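Local coordinates for uncharacterized protein (Candida albicans, PDB 5K04), which serves as the non-catalytic MDM20 subunit of the NatB N-terminal acetyltransferase complex, and probably scaffolds the catalytic subunit, at residues 570-583 and 596-610. Residues are numbered along the deposited sequence; the frame is centred on the assembly and turned at random.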
loop_
_atom_site.group_PDB
_atom_site.type_symbol
_atom_site.label_atom_id
_atom_site.label_comp_id
_atom_site.label_asym_id
_atom_site.label_seq_id
_atom_site.Cartn_x
_atom_site.Cartn_y
_atom_site.Cartn_z
ATOM N N ASN A 570 -15.227 -2.077 8.396
ATOM C CA ASN A 570 -16.525 -1.546 7.951
ATOM C C ASN A 570 -16.251 -0.281 7.135
ATOM O O ASN A 570 -16.137 0.818 7.690
ATOM C CB ASN A 570 -17.456 -1.265 9.127
ATOM C CG ASN A 570 -18.895 -0.997 8.674
ATOM O OD1 ASN A 570 -19.150 -0.757 7.493
ATOM N ND2 ASN A 570 -19.834 -1.040 9.613
ATOM N N ASP A 571 -16.164 -0.446 5.815
ATOM C CA ASP A 571 -15.683 0.645 4.968
ATOM C C ASP A 571 -16.737 1.720 4.755
ATOM O O ASP A 571 -16.400 2.911 4.658
ATOM C CB ASP A 571 -15.205 0.107 3.613
ATOM C CG ASP A 571 -14.008 -0.853 3.748
ATOM O OD1 ASP A 571 -13.462 -0.991 4.875
ATOM O OD2 ASP A 571 -13.638 -1.480 2.734
ATOM N N VAL A 572 -18.012 1.334 4.682
ATOM C CA VAL A 572 -19.059 2.334 4.500
ATOM C C VAL A 572 -19.222 3.196 5.750
ATOM O O VAL A 572 -19.478 4.399 5.657
ATOM C CB VAL A 572 -20.368 1.647 4.097
ATOM C CG1 VAL A 572 -21.500 2.644 4.119
ATOM C CG2 VAL A 572 -20.210 1.040 2.685
ATOM N N ALA A 573 -19.053 2.607 6.938
ATOM C CA ALA A 573 -19.156 3.394 8.163
ATOM C C ALA A 573 -18.060 4.454 8.226
ATOM O O ALA A 573 -18.301 5.586 8.658
ATOM C CB ALA A 573 -19.098 2.465 9.378
ATOM N N THR A 574 -16.852 4.101 7.789
ATOM C CA THR A 574 -15.752 5.061 7.713
ATOM C C THR A 574 -16.157 6.297 6.926
ATOM O O THR A 574 -15.965 7.426 7.382
ATOM C CB THR A 574 -14.542 4.388 7.062
ATOM O OG1 THR A 574 -14.129 3.291 7.879
ATOM C CG2 THR A 574 -13.388 5.358 6.888
ATOM N N LYS A 575 -16.750 6.099 5.742
ATOM C CA LYS A 575 -17.189 7.250 4.961
ATOM C C LYS A 575 -18.264 8.046 5.696
ATOM O O LYS A 575 -18.243 9.283 5.698
ATOM C CB LYS A 575 -17.700 6.792 3.595
ATOM C CG LYS A 575 -18.204 7.969 2.749
ATOM C CD LYS A 575 -18.603 7.549 1.341
ATOM C CE LYS A 575 -17.392 7.147 0.511
ATOM N NZ LYS A 575 -17.729 7.031 -0.938
ATOM N N LEU A 576 -19.202 7.346 6.346
ATOM C CA LEU A 576 -20.306 8.020 7.013
ATOM C C LEU A 576 -19.825 8.792 8.229
ATOM O O LEU A 576 -20.338 9.882 8.521
ATOM C CB LEU A 576 -21.374 7.001 7.407
ATOM C CG LEU A 576 -22.169 6.410 6.240
ATOM C CD1 LEU A 576 -23.025 5.217 6.707
ATOM C CD2 LEU A 576 -23.028 7.495 5.618
ATOM N N LYS A 577 -18.856 8.229 8.960
ATOM C CA LYS A 577 -18.260 8.945 10.081
ATOM C C LYS A 577 -17.700 10.278 9.618
ATOM O O LYS A 577 -17.915 11.311 10.258
ATOM C CB LYS A 577 -17.163 8.101 10.732
ATOM C CG LYS A 577 -17.671 6.852 11.452
ATOM C CD LYS A 577 -18.717 7.176 12.511
ATOM C CE LYS A 577 -19.030 5.956 13.379
ATOM N NZ LYS A 577 -17.876 5.492 14.247
ATOM N N LEU A 578 -16.988 10.270 8.483
ATOM C CA LEU A 578 -16.382 11.499 7.979
ATOM C C LEU A 578 -17.447 12.482 7.513
ATOM O O LEU A 578 -17.313 13.693 7.718
ATOM C CB LEU A 578 -15.401 11.170 6.857
ATOM C CG LEU A 578 -14.277 10.229 7.302
ATOM C CD1 LEU A 578 -13.279 10.025 6.180
ATOM C CD2 LEU A 578 -13.582 10.766 8.541
ATOM N N LEU A 579 -18.526 11.979 6.911
ATOM C CA LEU A 579 -19.667 12.840 6.611
ATOM C C LEU A 579 -20.244 13.438 7.884
ATOM O O LEU A 579 -20.472 14.655 7.960
ATOM C CB LEU A 579 -20.733 12.057 5.856
ATOM C CG LEU A 579 -20.244 11.551 4.495
ATOM C CD1 LEU A 579 -21.325 10.760 3.779
ATOM C CD2 LEU A 579 -19.812 12.726 3.648
ATOM N N VAL A 580 -20.468 12.598 8.903
ATOM C CA VAL A 580 -21.000 13.087 10.177
ATOM C C VAL A 580 -20.204 14.296 10.646
ATOM O O VAL A 580 -20.755 15.371 10.905
ATOM C CB VAL A 580 -20.996 11.968 11.244
ATOM C CG1 VAL A 580 -21.249 12.556 12.648
ATOM C CG2 VAL A 580 -22.043 10.915 10.940
ATOM N N TYR A 581 -18.886 14.136 10.749
ATOM C CA TYR A 581 -18.066 15.230 11.255
ATOM C C TYR A 581 -18.089 16.415 10.296
ATOM O O TYR A 581 -18.086 17.570 10.730
ATOM C CB TYR A 581 -16.638 14.731 11.519
ATOM C CG TYR A 581 -16.548 13.919 12.800
ATOM C CD1 TYR A 581 -16.416 14.547 14.038
ATOM C CD2 TYR A 581 -16.600 12.535 12.778
ATOM C CE1 TYR A 581 -16.337 13.820 15.223
ATOM C CE2 TYR A 581 -16.518 11.798 13.957
ATOM C CZ TYR A 581 -16.398 12.449 15.182
ATOM O OH TYR A 581 -16.324 11.713 16.347
ATOM N N SER A 582 -18.144 16.146 8.991
ATOM C CA SER A 582 -18.222 17.221 8.008
ATOM C C SER A 582 -19.510 18.019 8.172
ATOM O O SER A 582 -19.517 19.246 8.007
ATOM C CB SER A 582 -18.132 16.643 6.596
ATOM O OG SER A 582 -16.943 15.890 6.413
ATOM N N ILE A 583 -20.606 17.333 8.502
ATOM C CA ILE A 583 -21.907 17.981 8.645
ATOM C C ILE A 583 -21.990 18.752 9.957
ATOM O O ILE A 583 -22.398 19.915 9.983
ATOM C CB ILE A 583 -23.021 16.926 8.541
ATOM C CG1 ILE A 583 -23.047 16.346 7.125
ATOM C CG2 ILE A 583 -24.353 17.527 8.950
ATOM C CD1 ILE A 583 -23.645 14.945 7.017
ATOM N N VAL A 596 -25.793 13.105 0.265
ATOM C CA VAL A 596 -24.801 12.045 0.116
ATOM C C VAL A 596 -24.956 11.025 1.238
ATOM O O VAL A 596 -24.979 9.810 0.999
ATOM C CB VAL A 596 -23.384 12.648 0.076
ATOM C CG1 VAL A 596 -22.344 11.560 0.065
ATOM C CG2 VAL A 596 -23.229 13.540 -1.152
ATOM N N PHE A 597 -25.097 11.511 2.474
ATOM C CA PHE A 597 -25.270 10.639 3.634
ATOM C C PHE A 597 -26.435 9.681 3.423
ATOM O O PHE A 597 -26.326 8.475 3.667
ATOM C CB PHE A 597 -25.501 11.501 4.883
ATOM C CG PHE A 597 -25.424 10.740 6.190
ATOM C CD1 PHE A 597 -26.479 9.954 6.626
ATOM C CD2 PHE A 597 -24.305 10.836 6.982
ATOM C CE1 PHE A 597 -26.404 9.266 7.829
ATOM C CE2 PHE A 597 -24.219 10.149 8.183
ATOM C CZ PHE A 597 -25.271 9.362 8.603
ATOM N N ASN A 598 -27.563 10.211 2.964
ATOM C CA ASN A 598 -28.779 9.415 2.872
ATOM C C ASN A 598 -28.739 8.432 1.700
ATOM O O ASN A 598 -29.311 7.339 1.791
ATOM C CB ASN A 598 -29.976 10.361 2.779
ATOM C CG ASN A 598 -31.285 9.634 2.733
ATOM O OD1 ASN A 598 -31.628 8.879 3.641
ATOM N ND2 ASN A 598 -32.033 9.861 1.670
ATOM N N LYS A 599 -28.063 8.795 0.600
ATOM C CA LYS A 599 -27.858 7.855 -0.498
ATOM C C LYS A 599 -26.991 6.675 -0.063
ATOM O O LYS A 599 -27.240 5.529 -0.453
ATOM C CB LYS A 599 -27.218 8.582 -1.684
ATOM C CG LYS A 599 -27.340 7.834 -3.015
ATOM C CD LYS A 599 -26.723 8.621 -4.164
ATOM C CE LYS A 599 -27.412 8.304 -5.492
ATOM N NZ LYS A 599 -27.431 6.843 -5.801
ATOM N N ILE A 600 -25.975 6.943 0.758
ATOM C CA ILE A 600 -25.068 5.901 1.219
ATOM C C ILE A 600 -25.763 4.955 2.196
ATOM O O ILE A 600 -25.631 3.731 2.085
ATOM C CB ILE A 600 -23.817 6.543 1.835
ATOM C CG1 ILE A 600 -23.067 7.317 0.747
ATOM C CG2 ILE A 600 -22.935 5.495 2.481
ATOM C CD1 ILE A 600 -22.036 8.261 1.288
ATOM N N THR A 601 -26.506 5.505 3.175
ATOM C CA THR A 601 -27.248 4.646 4.103
ATOM C C THR A 601 -28.316 3.835 3.381
ATOM O O THR A 601 -28.656 2.733 3.815
ATOM C CB THR A 601 -27.904 5.462 5.229
ATOM O OG1 THR A 601 -28.815 6.425 4.677
ATOM C CG2 THR A 601 -26.867 6.165 6.062
ATOM N N SER A 602 -28.859 4.361 2.285
ATOM C CA SER A 602 -29.870 3.624 1.531
ATOM C C SER A 602 -29.325 2.337 0.912
ATOM O O SER A 602 -30.110 1.460 0.547
ATOM C CB SER A 602 -30.450 4.522 0.440
ATOM O OG SER A 602 -31.086 5.657 1.004
ATOM N N ASN A 603 -27.999 2.192 0.799
ATOM C CA ASN A 603 -27.396 1.055 0.105
ATOM C C ASN A 603 -26.239 0.450 0.898
ATOM O O ASN A 603 -25.297 -0.089 0.310
ATOM C CB ASN A 603 -26.907 1.472 -1.283
ATOM C CG ASN A 603 -28.029 2.011 -2.169
ATOM O OD1 ASN A 603 -28.800 1.246 -2.758
ATOM N ND2 ASN A 603 -28.122 3.338 -2.264
ATOM N N ALA A 604 -26.315 0.491 2.234
ATOM C CA ALA A 604 -25.143 0.406 3.104
ATOM C C ALA A 604 -24.707 -1.009 3.516
ATOM O O ALA A 604 -23.523 -1.197 3.833
ATOM C CB ALA A 604 -25.388 1.216 4.375
ATOM N N LYS A 605 -25.607 -1.995 3.575
ATOM C CA LYS A 605 -25.240 -3.393 3.927
ATOM C C LYS A 605 -24.795 -3.556 5.388
ATOM O O LYS A 605 -23.807 -4.227 5.678
ATOM C CB LYS A 605 -24.171 -3.960 2.982
ATOM C CG LYS A 605 -24.715 -4.259 1.592
ATOM C CD LYS A 605 -23.650 -4.259 0.500
ATOM C CE LYS A 605 -24.264 -4.572 -0.865
ATOM N NZ LYS A 605 -25.406 -3.653 -1.232
ATOM N N PHE A 606 -25.586 -3.019 6.316
ATOM C CA PHE A 606 -25.222 -2.950 7.727
ATOM C C PHE A 606 -25.946 -3.989 8.588
ATOM O O PHE A 606 -26.968 -4.570 8.208
ATOM C CB PHE A 606 -25.528 -1.560 8.279
ATOM C CG PHE A 606 -24.539 -0.503 7.890
ATOM C CD1 PHE A 606 -23.213 -0.812 7.663
ATOM C CD2 PHE A 606 -24.943 0.831 7.793
ATOM C CE1 PHE A 606 -22.292 0.196 7.326
ATOM C CE2 PHE A 606 -24.032 1.846 7.457
ATOM C CZ PHE A 606 -22.706 1.526 7.219
ATOM N N SER A 607 -25.383 -4.206 9.778
ATOM C CA SER A 607 -26.087 -4.851 10.881
ATOM C C SER A 607 -27.295 -4.023 11.327
ATOM O O SER A 607 -27.400 -2.822 11.052
ATOM C CB SER A 607 -25.155 -5.038 12.074
ATOM O OG SER A 607 -24.839 -3.779 12.669
ATOM N N VAL A 608 -28.208 -4.685 12.049
ATOM C CA VAL A 608 -29.395 -3.995 12.555
ATOM C C VAL A 608 -28.991 -2.751 13.331
ATOM O O VAL A 608 -29.518 -1.655 13.100
ATOM C CB VAL A 608 -30.255 -4.933 13.420
ATOM C CG1 VAL A 608 -31.508 -4.227 13.855
ATOM C CG2 VAL A 608 -30.617 -6.205 12.657
ATOM N N PHE A 609 -28.011 -2.894 14.230
ATOM C CA PHE A 609 -27.653 -1.767 15.081
ATOM C C PHE A 609 -27.053 -0.625 14.275
ATOM O O PHE A 609 -27.390 0.544 14.500
ATOM C CB PHE A 609 -26.688 -2.172 16.188
ATOM C CG PHE A 609 -26.265 -1.006 17.028
ATOM C CD1 PHE A 609 -27.200 -0.338 17.820
ATOM C CD2 PHE A 609 -24.960 -0.540 17.004
ATOM C CE1 PHE A 609 -26.838 0.752 18.582
ATOM C CE2 PHE A 609 -24.586 0.558 17.782
ATOM C CZ PHE A 609 -25.529 1.203 18.566
ATOM N N ASP A 610 -26.153 -0.943 13.340
ATOM C CA ASP A 610 -25.543 0.104 12.527
ATOM C C ASP A 610 -26.577 0.817 11.662
ATOM O O ASP A 610 -26.469 2.028 11.457
ATOM C CB ASP A 610 -24.412 -0.468 11.671
ATOM C CG ASP A 610 -23.058 -0.438 12.392
ATOM O OD1 ASP A 610 -22.909 0.330 13.371
ATOM O OD2 ASP A 610 -22.140 -1.180 11.977
#
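Phe597 and Ile600 fit as knobs into holes on helix 571-583, an example of how two antiparallel helices of a hairpin pack, here with directions 159° apart. The segment axes approach to 10.4 Å. The Phe597 ring, its CG swung opposite the backbone N (chi1 -169°), lies among Leu576, Leu579, Val580 and Ile583. Leu576 CD2 makes a CH-pi contact over one face, 3.9 Å from the ring centroid, while Val580 CG2 and Leu579 CB meet the edge. Ile600 sits among Val572, Lys575, Leu576 and Leu579 and divides its branches. Its CG2 passes alongside Val572 CG1 at 3.6 Å and touches Leu576 CD2. Its CD1 reaches the aliphatic part of Lys575, 3.5 Å from CD, and Leu579 CD1. The other methyl of Leu576, CD1, turns to the Phe606 ring and lies at its edge, 3.6 Å from CE2.

Beyond the helix end, Phe606 carries the packing into the connecting loop. Its CZ rests 3.5 Å from Val572 CG1, and Ala604 CB stands over one ring face. At the ring edge Asn570 OD1 comes within 3.3 Å of Phe606 CE1. The amide plane is turned 71° from the ring. Asn570 holds the N-cap position of helix 571-583, and the same oxygen accepts a weak capping bond from Ala573 N.

No hydrogen bond joins the segments; Asn570 ND2 comes within 3.3 Å of Asp610 OD2, but the angle is too poor for one, and the contact is mainly apolar. The ammonium group of Lys575 is directed to Ser544 O and the ring of Tyr546. The hairpin continues into helix 608-625, whose Tyr614 meets Phe606 and whose Tyr617 touches Val580, while helices 506-521 and 525-537 pack against Thr574, Leu578 and Tyr581, consistent with the all-helical superhelical architecture of this TPR-clan family.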